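STM4351 (Salmonella enterica, PDB 2Y7I) binds arginine with high specificity as a periplasmic solute-binding protein of family 3, probably to hand it on for uptake into the cell. Local coordinates at residues Asn37-Cys40 / Lys41-Ala45; Val98-Lys101 / Gly102-His105; Arg125-Gln128 / Asp129-Ala133; Asp198-Ala201 / Leu202-Glu205; Tyr219-Met222 / Gln223-Trp226. All coordinates share one frame; numbering follows the deposited sequence. Where two conformers were deposited one is given.

Contact 1: Asn37-Cys40 / Lys41-Ala45; sequences NAVC and KEMQA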
loop_
_atom_site.group_PDB
_atom_site.type_symbol
_atom_site.label_atom_id
_atom_site.label_comp_id
_atom_site.label_asym_id
_atom_site.label_seq_id
_atom_site.Cartn_x
_atom_site.Cartn_y
_atom_site.Cartn_z
ATOM N N ASN A 37 -14.411 -0.510 -1.996
ATOM C CA ASN A 37 -15.125 0.428 -1.125
ATOM C C ASN A 37 -14.240 1.613 -0.730
ATOM O O ASN A 37 -14.689 2.758 -0.734
ATOM C CB ASN A 37 -15.683 -0.275 0.117
ATOM C CG ASN A 37 -17.035 -0.952 -0.143
ATOM O OD1 ASN A 37 -17.923 -0.371 -0.757
ATOM N ND2 ASN A 37 -17.194 -2.169 0.349
ATOM N N ALA A 38 -12.977 1.327 -0.415
ATOM C CA ALA A 38 -12.025 2.373 -0.042
ATOM C C ALA A 38 -11.767 3.319 -1.220
ATOM O O ALA A 38 -11.714 4.541 -1.049
ATOM C CB ALA A 38 -10.710 1.749 0.473
ATOM N N VAL A 39 -11.620 2.747 -2.415
ATOM C CA VAL A 39 -11.492 3.532 -3.651
ATOM C C VAL A 39 -12.723 4.428 -3.874
ATOM O O VAL A 39 -12.581 5.634 -4.117
ATOM C CB VAL A 39 -11.236 2.617 -4.869
ATOM C CG1 VAL A 39 -11.351 3.392 -6.205
ATOM C CG2 VAL A 39 -9.872 1.956 -4.737
ATOM N N CYS A 40 -13.918 3.846 -3.768
ATOM C CA CYS A 40 -15.167 4.621 -3.862
ATOM C C CYS A 40 -15.263 5.764 -2.841
ATOM O O CYS A 40 -15.686 6.883 -3.191
ATOM C CB CYS A 40 -16.388 3.705 -3.764
ATOM S SG CYS A 40 -16.577 2.741 -5.258
ATOM N N LYS A 41 -14.865 5.494 -1.596
ATOM C CA LYS A 41 -14.866 6.541 -0.570
ATOM C C LYS A 41 -13.961 7.715 -0.964
ATOM O O LYS A 41 -14.365 8.872 -0.851
ATOM C CB LYS A 41 -14.496 5.987 0.812
ATOM C CG LYS A 41 -14.679 7.012 1.933
ATOM C CD LYS A 41 -14.591 6.370 3.309
ATOM C CE LYS A 41 -14.938 7.387 4.394
ATOM N NZ LYS A 41 -14.874 6.798 5.761
ATOM N N GLU A 42 -12.755 7.416 -1.453
ATOM C CA GLU A 42 -11.831 8.465 -1.928
ATOM C C GLU A 42 -12.388 9.227 -3.124
ATOM O O GLU A 42 -12.059 10.393 -3.334
ATOM C CB GLU A 42 -10.455 7.888 -2.287
ATOM C CG GLU A 42 -9.594 7.464 -1.105
ATOM C CD GLU A 42 -9.182 8.619 -0.189
ATOM O OE1 GLU A 42 -9.302 9.799 -0.583
ATOM O OE2 GLU A 42 -8.739 8.328 0.943
ATOM N N MET A 43 -13.247 8.568 -3.896
ATOM C CA MET A 43 -13.864 9.183 -5.071
ATOM C C MET A 43 -15.194 9.870 -4.741
ATOM O O MET A 43 -15.865 10.390 -5.639
ATOM C CB MET A 43 -14.069 8.135 -6.162
ATOM C CG MET A 43 -12.759 7.612 -6.773
ATOM S SD MET A 43 -13.009 6.331 -8.010
ATOM C CE MET A 43 -14.083 7.154 -9.184
ATOM N N GLN A 44 -15.552 9.862 -3.455
ATOM C CA GLN A 44 -16.837 10.381 -2.960
ATOM C C GLN A 44 -18.017 9.759 -3.710
ATOM O O GLN A 44 -18.974 10.444 -4.088
ATOM C CB GLN A 44 -16.862 11.915 -2.982
ATOM C CG GLN A 44 -15.927 12.518 -1.952
ATOM C CD GLN A 44 -15.779 14.021 -2.087
ATOM O OE1 GLN A 44 -15.368 14.532 -3.135
ATOM N NE2 GLN A 44 -16.104 14.740 -1.017
ATOM N N ALA A 45 -17.914 8.446 -3.914
ATOM C CA ALA A 45 -18.896 7.651 -4.635
ATOM C C ALA A 45 -19.399 6.504 -3.780
ATOM O O ALA A 45 -18.708 6.038 -2.870
ATOM C CB ALA A 45 -18.286 7.095 -5.917
#

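Contact 2: Val98-Lys101 / Gly102-His105; sequences VTRK and GAYH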
loop_
_atom_site.group_PDB
_atom_site.type_symbol
_atom_site.label_atom_id
_atom_site.label_comp_id
_atom_site.label_asym_id
_atom_site.label_seq_id
_atom_site.Cartn_x
_atom_site.Cartn_y
_atom_site.Cartn_z
ATOM N N VAL A 98 -4.518 -28.200 -5.394
ATOM C CA VAL A 98 -4.907 -28.898 -4.178
ATOM C C VAL A 98 -5.377 -30.304 -4.561
ATOM O O VAL A 98 -6.116 -30.464 -5.523
ATOM C CB VAL A 98 -5.956 -28.118 -3.353
ATOM C CG1 VAL A 98 -7.217 -27.742 -4.208
ATOM C CG2 VAL A 98 -6.304 -28.868 -2.063
ATOM N N THR A 99 -4.878 -31.316 -3.843
ATOM C CA THR A 99 -5.254 -32.715 -4.077
ATOM C C THR A 99 -5.534 -33.348 -2.727
ATOM O O THR A 99 -5.340 -32.707 -1.702
ATOM C CB THR A 99 -4.137 -33.518 -4.795
ATOM O OG1 THR A 99 -3.078 -33.830 -3.874
ATOM C CG2 THR A 99 -3.578 -32.738 -6.021
ATOM N N ARG A 100 -5.977 -34.601 -2.715
ATOM C CA ARG A 100 -5.988 -35.360 -1.469
ATOM C C ARG A 100 -4.555 -35.363 -0.915
ATOM O O ARG A 100 -3.606 -35.490 -1.678
ATOM C CB ARG A 100 -6.483 -36.783 -1.716
ATOM C CG ARG A 100 -8.006 -36.906 -1.783
ATOM C CD ARG A 100 -8.471 -38.255 -2.341
ATOM N NE ARG A 100 -7.438 -39.295 -2.271
ATOM C CZ ARG A 100 -6.655 -39.664 -3.292
ATOM N NH1 ARG A 100 -6.772 -39.080 -4.490
ATOM N NH2 ARG A 100 -5.745 -40.617 -3.111
ATOM N N LYS A 101 -4.411 -35.206 0.400
ATOM C CA LYS A 101 -3.105 -35.003 1.031
ATOM C C LYS A 101 -2.168 -36.181 0.749
ATOM O O LYS A 101 -2.520 -37.317 0.983
ATOM C CB LYS A 101 -3.285 -34.790 2.542
ATOM C CG LYS A 101 -2.015 -34.612 3.343
ATOM C CD LYS A 101 -2.345 -34.363 4.818
ATOM C CE LYS A 101 -3.028 -35.580 5.449
ATOM N NZ LYS A 101 -3.668 -35.269 6.770
ATOM N N GLY A 102 -0.988 -35.901 0.210
ATOM C CA GLY A 102 -0.018 -36.967 -0.074
ATOM C C GLY A 102 -0.223 -37.727 -1.372
ATOM O O GLY A 102 0.609 -38.554 -1.731
ATOM N N ALA A 103 -1.311 -37.457 -2.092
ATOM C CA ALA A 103 -1.641 -38.253 -3.278
ATOM C C ALA A 103 -0.826 -37.900 -4.529
ATOM O O ALA A 103 -0.609 -38.763 -5.400
ATOM C CB ALA A 103 -3.152 -38.203 -3.576
ATOM N N TYR A 104 -0.393 -36.641 -4.614
ATOM C CA TYR A 104 0.372 -36.113 -5.753
ATOM C C TYR A 104 1.417 -35.139 -5.207
ATOM O O TYR A 104 1.166 -34.436 -4.212
ATOM C CB TYR A 104 -0.548 -35.422 -6.799
ATOM C CG TYR A 104 -1.584 -36.371 -7.393
ATOM C CD1 TYR A 104 -1.245 -37.246 -8.433
ATOM C CD2 TYR A 104 -2.882 -36.428 -6.875
ATOM C CE1 TYR A 104 -2.185 -38.152 -8.954
ATOM C CE2 TYR A 104 -3.820 -37.312 -7.386
ATOM C CZ TYR A 104 -3.462 -38.170 -8.426
ATOM O OH TYR A 104 -4.382 -39.060 -8.929
ATOM N N HIS A 105 2.585 -35.118 -5.849
ATOM C CA HIS A 105 3.646 -34.171 -5.503
ATOM C C HIS A 105 3.908 -33.192 -6.643
ATOM O O HIS A 105 4.209 -32.022 -6.413
ATOM C CB HIS A 105 4.949 -34.917 -5.181
ATOM C CG HIS A 105 4.933 -35.641 -3.872
ATOM N ND1 HIS A 105 5.613 -35.189 -2.763
ATOM C CD2 HIS A 105 4.328 -36.795 -3.497
ATOM C CE1 HIS A 105 5.423 -36.027 -1.757
ATOM N NE2 HIS A 105 4.649 -37.010 -2.177
#

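Contact 3: Arg125-Gln128 / Asp129-Ala133; sequences RYLQ and DKQQA. With ACT (acetate ion), chain G.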
loop_
_atom_site.group_PDB
_atom_site.type_symbol
_atom_site.label_atom_id
_atom_site.label_comp_id
_atom_site.label_asym_id
_atom_site.label_seq_id
_atom_site.Cartn_x
_atom_site.Cartn_y
_atom_site.Cartn_z
ATOM N N ARG A 125 -5.215 -21.121 -18.886
ATOM C CA ARG A 125 -4.271 -20.938 -19.984
ATOM C C ARG A 125 -2.957 -21.666 -19.697
ATOM O O ARG A 125 -2.436 -22.381 -20.566
ATOM C CB ARG A 125 -4.035 -19.452 -20.277
ATOM C CG ARG A 125 -3.324 -19.205 -21.604
ATOM C CD ARG A 125 -3.317 -17.720 -21.991
ATOM N NE ARG A 125 -2.342 -16.924 -21.235
ATOM C CZ ARG A 125 -1.074 -16.733 -21.597
ATOM N NH1 ARG A 125 -0.591 -17.300 -22.699
ATOM N NH2 ARG A 125 -0.279 -15.976 -20.846
ATOM N N TYR A 126 -2.445 -21.508 -18.476
ATOM C CA TYR A 126 -1.232 -22.216 -18.068
ATOM C C TYR A 126 -1.340 -23.727 -18.252
ATOM O O TYR A 126 -0.458 -24.326 -18.877
ATOM C CB TYR A 126 -0.783 -21.884 -16.627
ATOM C CG TYR A 126 0.381 -22.760 -16.210
ATOM C CD1 TYR A 126 1.680 -22.499 -16.656
ATOM C CD2 TYR A 126 0.169 -23.892 -15.435
ATOM C CE1 TYR A 126 2.744 -23.329 -16.307
ATOM C CE2 TYR A 126 1.219 -24.728 -15.084
ATOM C CZ TYR A 126 2.499 -24.444 -15.527
ATOM O OH TYR A 126 3.525 -25.282 -15.176
ATOM N N LEU A 127 -2.386 -24.348 -17.690
ATOM C CA LEU A 127 -2.522 -25.813 -17.791
ATOM C C LEU A 127 -2.681 -26.285 -19.225
ATOM O O LEU A 127 -2.101 -27.306 -19.617
ATOM C CB LEU A 127 -3.693 -26.342 -16.974
ATOM C CG LEU A 127 -3.559 -26.914 -15.561
ATOM C CD1 LEU A 127 -4.517 -28.116 -15.454
ATOM C CD2 LEU A 127 -2.145 -27.336 -15.142
ATOM N N GLN A 128 -3.480 -25.550 -20.000
ATOM C CA GLN A 128 -3.706 -25.897 -21.409
ATOM C C GLN A 128 -2.423 -25.843 -22.223
ATOM O O GLN A 128 -2.212 -26.673 -23.106
ATOM C CB GLN A 128 -4.783 -24.991 -22.036
ATOM C CG GLN A 128 -6.201 -25.414 -21.650
ATOM C CD GLN A 128 -7.290 -24.440 -22.094
ATOM O OE1 GLN A 128 -8.479 -24.670 -21.836
ATOM N NE2 GLN A 128 -6.897 -23.350 -22.737
ATOM N N ASP A 129 -1.572 -24.862 -21.922
ATOM C CA ASP A 129 -0.354 -24.646 -22.699
ATOM C C ASP A 129 0.814 -25.481 -22.234
ATOM O O ASP A 129 1.535 -26.047 -23.060
ATOM C CB ASP A 129 0.068 -23.184 -22.648
ATOM C CG ASP A 129 -0.865 -22.282 -23.409
ATOM O OD1 ASP A 129 -1.732 -22.792 -24.144
ATOM O OD2 ASP A 129 -0.730 -21.053 -23.262
ATOM N N LYS A 130 1.000 -25.538 -20.915
ATOM C CA LYS A 130 2.244 -26.019 -20.328
ATOM C C LYS A 130 2.135 -27.363 -19.614
ATOM O O LYS A 130 3.147 -27.934 -19.225
ATOM C CB LYS A 130 2.838 -24.956 -19.389
ATOM C CG LYS A 130 3.126 -23.597 -20.064
ATOM C CD LYS A 130 4.104 -23.748 -21.204
ATOM C CE LYS A 130 4.602 -22.411 -21.717
ATOM N NZ LYS A 130 5.524 -22.652 -22.854
ATOM N N GLN A 131 0.919 -27.873 -19.455
ATOM C CA GLN A 131 0.730 -29.164 -18.810
ATOM C C GLN A 131 -0.273 -30.013 -19.578
ATOM O O GLN A 131 -1.298 -30.435 -19.036
ATOM C CB GLN A 131 0.297 -28.995 -17.347
ATOM C CG GLN A 131 1.273 -28.223 -16.466
ATOM C CD GLN A 131 2.592 -28.938 -16.234
ATOM O OE1 GLN A 131 2.726 -30.147 -16.477
ATOM N NE2 GLN A 131 3.570 -28.198 -15.734
ATOM N N GLN A 132 0.060 -30.304 -20.829
ATOM C CA GLN A 132 -0.888 -30.917 -21.752
ATOM C C GLN A 132 -1.224 -32.382 -21.488
ATOM O O GLN A 132 -2.194 -32.896 -22.043
ATOM C CB GLN A 132 -0.428 -30.710 -23.194
ATOM C CG GLN A 132 -0.288 -29.231 -23.533
ATOM C CD GLN A 132 -0.025 -28.975 -24.998
ATOM O OE1 GLN A 132 0.264 -29.893 -25.759
ATOM N NE2 GLN A 132 -0.139 -27.712 -25.406
ATOM N N ALA A 133 -0.437 -33.049 -20.642
ATOM C CA ALA A 133 -0.717 -34.436 -20.271
ATOM C C ALA A 133 -1.786 -34.516 -19.173
ATOM O O ALA A 133 -2.252 -35.608 -18.827
ATOM C CB ALA A 133 0.567 -35.153 -19.843
HETATM C C ACT G . -4.824 -14.709 -19.738
HETATM O O ACT G . -5.301 -13.594 -20.028
HETATM O OXT ACT G . -3.576 -14.817 -19.834
HETATM C CH3 ACT G . -5.698 -15.844 -19.290
HETATM O O HOH W 1 -1.605 -19.089 -24.559
#

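Contact 4: Asp198-Ala201 / Leu202-Glu205; sequences DNDA and LLQE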
loop_
_atom_site.group_PDB
_atom_site.type_symbol
_atom_site.label_atom_id
_atom_site.label_comp_id
_atom_site.label_asym_id
_atom_site.label_seq_id
_atom_site.Cartn_x
_atom_site.Cartn_y
_atom_site.Cartn_z
ATOM N N ASP A 198 -11.785 3.165 -23.554
ATOM C CA ASP A 198 -11.821 4.613 -23.804
ATOM C C ASP A 198 -12.382 5.378 -22.610
ATOM O O ASP A 198 -13.097 6.360 -22.768
ATOM C CB ASP A 198 -12.570 4.937 -25.100
ATOM C CG ASP A 198 -12.084 6.245 -25.770
ATOM O OD1 ASP A 198 -11.500 7.138 -25.104
ATOM O OD2 ASP A 198 -12.301 6.375 -26.988
ATOM N N ASN A 199 -12.031 4.924 -21.409
ATOM C CA ASN A 199 -12.552 5.520 -20.189
ATOM C C ASN A 199 -11.435 6.079 -19.296
ATOM O O ASN A 199 -11.356 5.748 -18.117
ATOM C CB ASN A 199 -13.399 4.484 -19.421
ATOM C CG ASN A 199 -14.558 5.122 -18.648
ATOM O OD1 ASN A 199 -14.732 6.348 -18.639
ATOM N ND2 ASN A 199 -15.360 4.283 -18.003
ATOM N N ASP A 200 -10.582 6.932 -19.861
ATOM C CA ASP A 200 -9.401 7.415 -19.140
ATOM C C ASP A 200 -9.693 8.298 -17.930
ATOM O O ASP A 200 -8.942 8.261 -16.955
ATOM C CB ASP A 200 -8.421 8.144 -20.068
ATOM C CG ASP A 200 -7.097 8.446 -19.381
ATOM O OD1 ASP A 200 -6.342 7.488 -19.110
ATOM O OD2 ASP A 200 -6.828 9.633 -19.090
ATOM N N ALA A 201 -10.757 9.102 -17.994
ATOM C CA ALA A 201 -11.098 9.992 -16.877
ATOM C C ALA A 201 -11.447 9.167 -15.639
ATOM O O ALA A 201 -10.986 9.450 -14.530
ATOM C CB ALA A 201 -12.246 10.925 -17.248
ATOM N N LEU A 202 -12.259 8.139 -15.834
ATOM C CA LEU A 202 -12.573 7.246 -14.744
ATOM C C LEU A 202 -11.310 6.510 -14.275
ATOM O O LEU A 202 -11.059 6.421 -13.078
ATOM C CB LEU A 202 -13.666 6.265 -15.166
ATOM C CG LEU A 202 -14.236 5.244 -14.178
ATOM C CD1 LEU A 202 -13.449 3.979 -14.249
ATOM C CD2 LEU A 202 -14.286 5.771 -12.743
ATOM N N LEU A 203 -10.529 5.978 -15.214
ATOM C CA LEU A 203 -9.319 5.233 -14.848
ATOM C C LEU A 203 -8.376 6.079 -13.989
ATOM O O LEU A 203 -7.858 5.598 -12.977
ATOM C CB LEU A 203 -8.593 4.736 -16.097
ATOM C CG LEU A 203 -7.280 3.983 -15.890
ATOM C CD1 LEU A 203 -7.531 2.649 -15.219
ATOM C CD2 LEU A 203 -6.620 3.787 -17.243
ATOM N N GLN A 204 -8.155 7.336 -14.386
ATOM C CA GLN A 204 -7.245 8.210 -13.634
ATOM C C GLN A 204 -7.794 8.614 -12.258
ATOM O O GLN A 204 -7.027 8.837 -11.321
ATOM C CB GLN A 204 -6.807 9.430 -14.456
ATOM C CG GLN A 204 -5.979 9.100 -15.728
ATOM C CD GLN A 204 -5.110 7.832 -15.624
ATOM O OE1 GLN A 204 -4.448 7.579 -14.608
ATOM N NE2 GLN A 204 -5.111 7.035 -16.693
ATOM N N GLU A 205 -9.117 8.695 -12.140
ATOM C CA GLU A 205 -9.750 8.920 -10.846
ATOM C C GLU A 205 -9.469 7.736 -9.935
ATOM O O GLU A 205 -9.137 7.913 -8.762
ATOM C CB GLU A 205 -11.251 9.046 -10.997
ATOM C CG GLU A 205 -11.749 10.418 -11.323
ATOM C CD GLU A 205 -13.245 10.501 -11.096
ATOM O OE1 GLU A 205 -14.004 10.045 -11.977
ATOM O OE2 GLU A 205 -13.652 10.971 -10.014
#

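Contact 5: Tyr219-Met222 / Gln223-Trp226; sequences YAQM and QEKW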
loop_
_atom_site.group_PDB
_atom_site.type_symbol
_atom_site.label_atom_id
_atom_site.label_comp_id
_atom_site.label_asym_id
_atom_site.label_seq_id
_atom_site.Cartn_x
_atom_site.Cartn_y
_atom_site.Cartn_z
ATOM N N TYR A 219 -4.937 -0.057 4.472
ATOM C CA TYR A 219 -4.680 -0.976 3.375
ATOM C C TYR A 219 -3.759 -2.107 3.838
ATOM O O TYR A 219 -3.939 -3.255 3.441
ATOM C CB TYR A 219 -4.144 -0.189 2.176
ATOM C CG TYR A 219 -3.612 -0.993 1.020
ATOM C CD1 TYR A 219 -4.461 -1.707 0.170
ATOM C CD2 TYR A 219 -2.248 -1.007 0.754
ATOM C CE1 TYR A 219 -3.943 -2.435 -0.900
ATOM C CE2 TYR A 219 -1.731 -1.713 -0.294
ATOM C CZ TYR A 219 -2.571 -2.426 -1.119
ATOM O OH TYR A 219 -2.004 -3.122 -2.156
ATOM N N ALA A 220 -2.817 -1.790 4.729
ATOM C CA ALA A 220 -1.987 -2.813 5.373
ATOM C C ALA A 220 -2.858 -3.723 6.248
ATOM O O ALA A 220 -2.678 -4.945 6.266
ATOM C CB ALA A 220 -0.874 -2.176 6.187
ATOM N N GLN A 221 -3.819 -3.118 6.949
ATOM C CA GLN A 221 -4.758 -3.873 7.785
ATOM C C GLN A 221 -5.691 -4.782 6.972
ATOM O O GLN A 221 -6.028 -5.875 7.426
ATOM C CB GLN A 221 -5.556 -2.933 8.698
ATOM C CG GLN A 221 -4.694 -2.168 9.701
ATOM C CD GLN A 221 -5.365 -0.903 10.218
ATOM O OE1 GLN A 221 -6.498 -0.578 9.840
ATOM N NE2 GLN A 221 -4.661 -0.173 11.081
ATOM N N MET A 222 -6.093 -4.344 5.775
ATOM C CA MET A 222 -6.895 -5.190 4.864
ATOM C C MET A 222 -6.155 -6.472 4.483
ATOM O O MET A 222 -6.747 -7.553 4.437
ATOM C CB MET A 222 -7.262 -4.435 3.585
ATOM C CG MET A 222 -8.303 -3.350 3.750
ATOM S SD MET A 222 -8.496 -2.481 2.179
ATOM C CE MET A 222 -9.404 -1.032 2.696
ATOM N N GLN A 223 -4.860 -6.337 4.205
ATOM C CA GLN A 223 -4.011 -7.472 3.850
ATOM C C GLN A 223 -3.847 -8.422 5.035
ATOM O O GLN A 223 -3.966 -9.643 4.884
ATOM C CB GLN A 223 -2.646 -6.975 3.370
ATOM C CG GLN A 223 -2.686 -6.253 2.011
ATOM C CD GLN A 223 -1.316 -5.736 1.574
ATOM O OE1 GLN A 223 -1.169 -4.573 1.187
ATOM N NE2 GLN A 223 -0.307 -6.593 1.657
ATOM N N GLU A 224 -3.573 -7.849 6.208
ATOM C CA GLU A 224 -3.527 -8.589 7.469
ATOM C C GLU A 224 -4.822 -9.373 7.714
ATOM O O GLU A 224 -4.781 -10.559 8.049
ATOM C CB GLU A 224 -3.240 -7.621 8.621
ATOM C CG GLU A 224 -3.370 -8.189 10.031
ATOM C CD GLU A 224 -3.132 -7.135 11.108
ATOM O OE1 GLU A 224 -3.489 -5.950 10.903
ATOM O OE2 GLU A 224 -2.589 -7.494 12.167
ATOM N N LYS A 225 -5.965 -8.720 7.527
ATOM C CA LYS A 225 -7.253 -9.375 7.750
ATOM C C LYS A 225 -7.481 -10.561 6.815
ATOM O O LYS A 225 -7.852 -11.652 7.262
ATOM C CB LYS A 225 -8.407 -8.382 7.598
ATOM C CG LYS A 225 -9.772 -9.065 7.567
ATOM C CD LYS A 225 -10.911 -8.096 7.701
ATOM C CE LYS A 225 -12.197 -8.866 7.948
ATOM N NZ LYS A 225 -13.337 -7.950 8.226
ATOM N N TRP A 226 -7.258 -10.338 5.521
ATOM C CA TRP A 226 -7.694 -11.280 4.503
ATOM C C TRP A 226 -6.657 -12.322 4.082
ATOM O O TRP A 226 -7.026 -13.389 3.587
ATOM C CB TRP A 226 -8.227 -10.521 3.278
ATOM C CG TRP A 226 -9.510 -9.770 3.541
ATOM C CD1 TRP A 226 -9.676 -8.406 3.584
ATOM C CD2 TRP A 226 -10.800 -10.338 3.806
ATOM N NE1 TRP A 226 -10.996 -8.094 3.844
ATOM C CE2 TRP A 226 -11.705 -9.262 3.986
ATOM C CE3 TRP A 226 -11.280 -11.654 3.912
ATOM C CZ2 TRP A 226 -13.064 -9.462 4.264
ATOM C CZ3 TRP A 226 -12.629 -11.851 4.188
ATOM C CH2 TRP A 226 -13.505 -10.762 4.362
#

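Contact 1: Asn37-Cys40 / Lys41-Ala45
Val39 turns CG1 anti to its backbone N (chi1 170°), while Met43 sets CG beside its own backbone N and bends only at the last torsion (chi3 57°). The two side chains therefore lie alongside one another, one helical turn apart, and point the same way. Val39 CG1 meets Met43 SD at 3.8 Å. The Met43 CG also rests on the backbone, 3.3 Å from Val39 O. Both residues are buried: Val39 packs on Leu210 of helix 200-214 and Met43 on Leu8 of strand 7-12. The helix 31-42 stops here in a Schellman motif. Lys41 N and Glu42 N still bond normally, to Asn37 O and Ala38 O. Gln44 then takes a positive phi (53°), and two bonds run back into the last turn. Ala45 N gives a nearly straight bond of 2.8 Å to Cys40 O, and Gln44 N bonds to Lys41 O at 3.0 Å. Met43 N has just weak bonds, to Val39 O and to Cys40 O, each 3.0 Å. Cys40 O thus takes one good bond and one weak one. The reversal also brings Ala45 CB to 4.4 Å from Cys40 CB, a loose apolar contact. Cys40 touches Leu8 and Phe10 of strand 7-12 and Cys47 of strand 46-51, the strand that the chain enters next.

Contact 2: Val98-Lys101 / Gly102-His105
Thr99 comes first and touches Tyr104. Thr99 CB lies near the plane of the Tyr104 ring, at the edge, 3.8 Å from Tyr104 CD2. Its hydroxyl has chi1 76° and sits between the backbone N and the carbonyl carbon. From there Thr99 OG1 donates to Arg100 O at 2.8 Å. Arg100 O is gripped twice: Ala103 N also bonds to it, at 3.1 Å, from the other face of the carbonyl plane. This second bond closes a type II beta turn from Arg100 to Ala103. The Arg100 side chain bends at chi3, and one face of its guanidinium lies over Ala103 CB, with Arg100 NH2 3.6 Å away. Its NH1 has a weak, long ion pair with Glu155, which also accepts a hydrogen bond from Tyr104 OH. Lys101 and Gly102 form the corner of the turn. Gly102 has phi 82°, and without a CB it does not press on Lys101 O. The turn carries the chain off the end of strand 95-100 into the loop before strand 114-118. In the sheet, strand 95-100 runs between 156-160 and 174-176, both antiparallel to it, with Thr99 bonded through its backbone to Ala175.

Contact 3: Arg125-Gln128 / Asp129-Ala133
Arg125 reaches along its helix toward Asp129 and an acetate ion, probably from the crystallisation liquor. Arg125 CB comes within 4.1 Å of the acetate CH3. Arg125 CG, anti to the backbone N, passes 3.6 Å from Asp129 OD2. CD touches acetate OXT. The chain then bends at chi3, and Arg125 NE donates to acetate OXT at 2.8 Å, near the guanidinium plane. At the tip, Arg125 NH1 gives a hydrogen bond of 2.8 Å to the oxygen of water 1, which lies at the guanidinium edge and donates on to Asp129 OD2. The direct salt bridge is long, 3.8 Å from Arg125 NH1 to Asp129 OD2. The planes of the two groups stand 76° apart and no N-H points at the oxygen, so charge and water do the linking. Tyr186 OH also bonds Asp129 OD2, while Arg125 NH2 has a weak bond to Asp185 O. On another side of the helix, Tyr126 OH accepts from Gln131 NE2 at 3.0 Å. That bond is nearly straight and lies in the amide plane (3° out of it). The Tyr126 and Lys130 side chains cross at about a right angle, with Tyr126 CE1 3.5 Å from Lys130 CB. Leu127 CD2 packs on Gln131 CB. Helix 122-130 is the crossover helix of a beta-alpha-beta unit, between strands 114-118 and 135-139. Leu127 seats it on the sheet by touching Val115 and Leu117.

Contact 4: Asp198-Ala201 / Leu202-Glu205
Asn199 and Leu202 meet on the buried side of this first helical turn, by plain packing. Leu202 is the buried partner. The Asn199 amide turns toward it, and Asn199 OD1 stops 3.6 Å from Leu202 CB. Leu202 has CG anti to its backbone N (chi1 -177°), and from there its side chain reaches Val195 of strand 194-195 and Met43. Asn199 holds the N-cap position, yet its side chain makes no capping bond. Its carbonyl does take part: Leu203 N bonds to Asn199 O at 3.0 Å. The closer side-chain contact is on the solvent side, between Asp200 and Gln204, both exposed. Gln204 bends at chi2 so that Gln204 NE2 donates to Asp200 OD1 at 2.7 Å. Asp200 OD1 lies in the Gln204 amide plane, but NE2 comes to it from above the carboxylate plane, 36° out. Carboxylate and amide are turned 43° against each other. Gln204 CG also lies 3.5 Å from Asp200 OD2. Gln204 OE1 takes a hydrogen bond from Asn207 ND2, which holds the amide at both ends. A zinc ion lies about 6 Å from the Gln204 side chain. Glu205 turns instead to Arg6, with which it forms a salt bridge. The Asp200 charge probably suits the N-terminal end of the helix dipole. The motif is an i to i+4 side-chain hydrogen bond in the first turn of helix 200-214, just after the N-cap position.

Contact 5: Tyr219-Met222 / Gln223-Trp226
Between Tyr219-Met222 and Gln223-Trp226 the backbone is regular helix, with i to i+4 bonds throughout, of which Gln223 N to Tyr219 O is weak at 3.3 Å. One turn apart, the Gln223 side chain crosses Tyr219 obliquely. Gln223 runs out extended beyond CG, and its OE1 lies over one face of the Tyr219 ring. Gln223 OE1 sits 3.2 Å above the ring plane, offset toward the rim, and 3.3 Å from Tyr219 CE2. Amide and ring planes are 71° apart. Tyr219 has a second conformer, so this contact is less certain than the rest. Further along, Trp226 has CG beside its backbone N (chi1 -68°). This brings Trp226 CD1 to 3.2 Å from Met222 O, which also accepts the N-H of Trp226 N at 3.0 Å. Lys225 CG stands 3.9 Å above one face of the Trp226 indole, toward its rim. The indole NE1 is bonded to Asp34 OD2, which fixes the ring against helix 31-42. Met222 is extended too and packs on Asp34 and Ala38 of the same helix. Glu224 and Gln221 meet loosely on an exposed side. Ala220 packs on Gln223 of the second subunit, Gln223 on Ala220 of that subunit, and Glu224 on Glu224 of the second subunit. These reciprocal pairs are consistent with a two-fold contact between the C-terminal helices 217-227 of the two subunits in the assembly.

All five contacts are local and follow one another in series; none nests in or crosses another, and none closes a long loop. Contact 1 ends helix 31-42. Contact 2 turns the chain at the end of strand 95-100, and contact 3 ends helix 122-130. Contact 4 starts helix 200-214, and contact 5 lies on helix 217-227, the next in the chain. Contacts 1, 4 and 5 gather in one part of the fold. Met43 CE packs on Leu202 CD2 and Glu205 CB, and Ala38 CB on Met222 CE. Contacts 2 and 3 are apart from these, their centres about 19 Å from each other, consistent with the two-lobed architecture of periplasmic binding proteins.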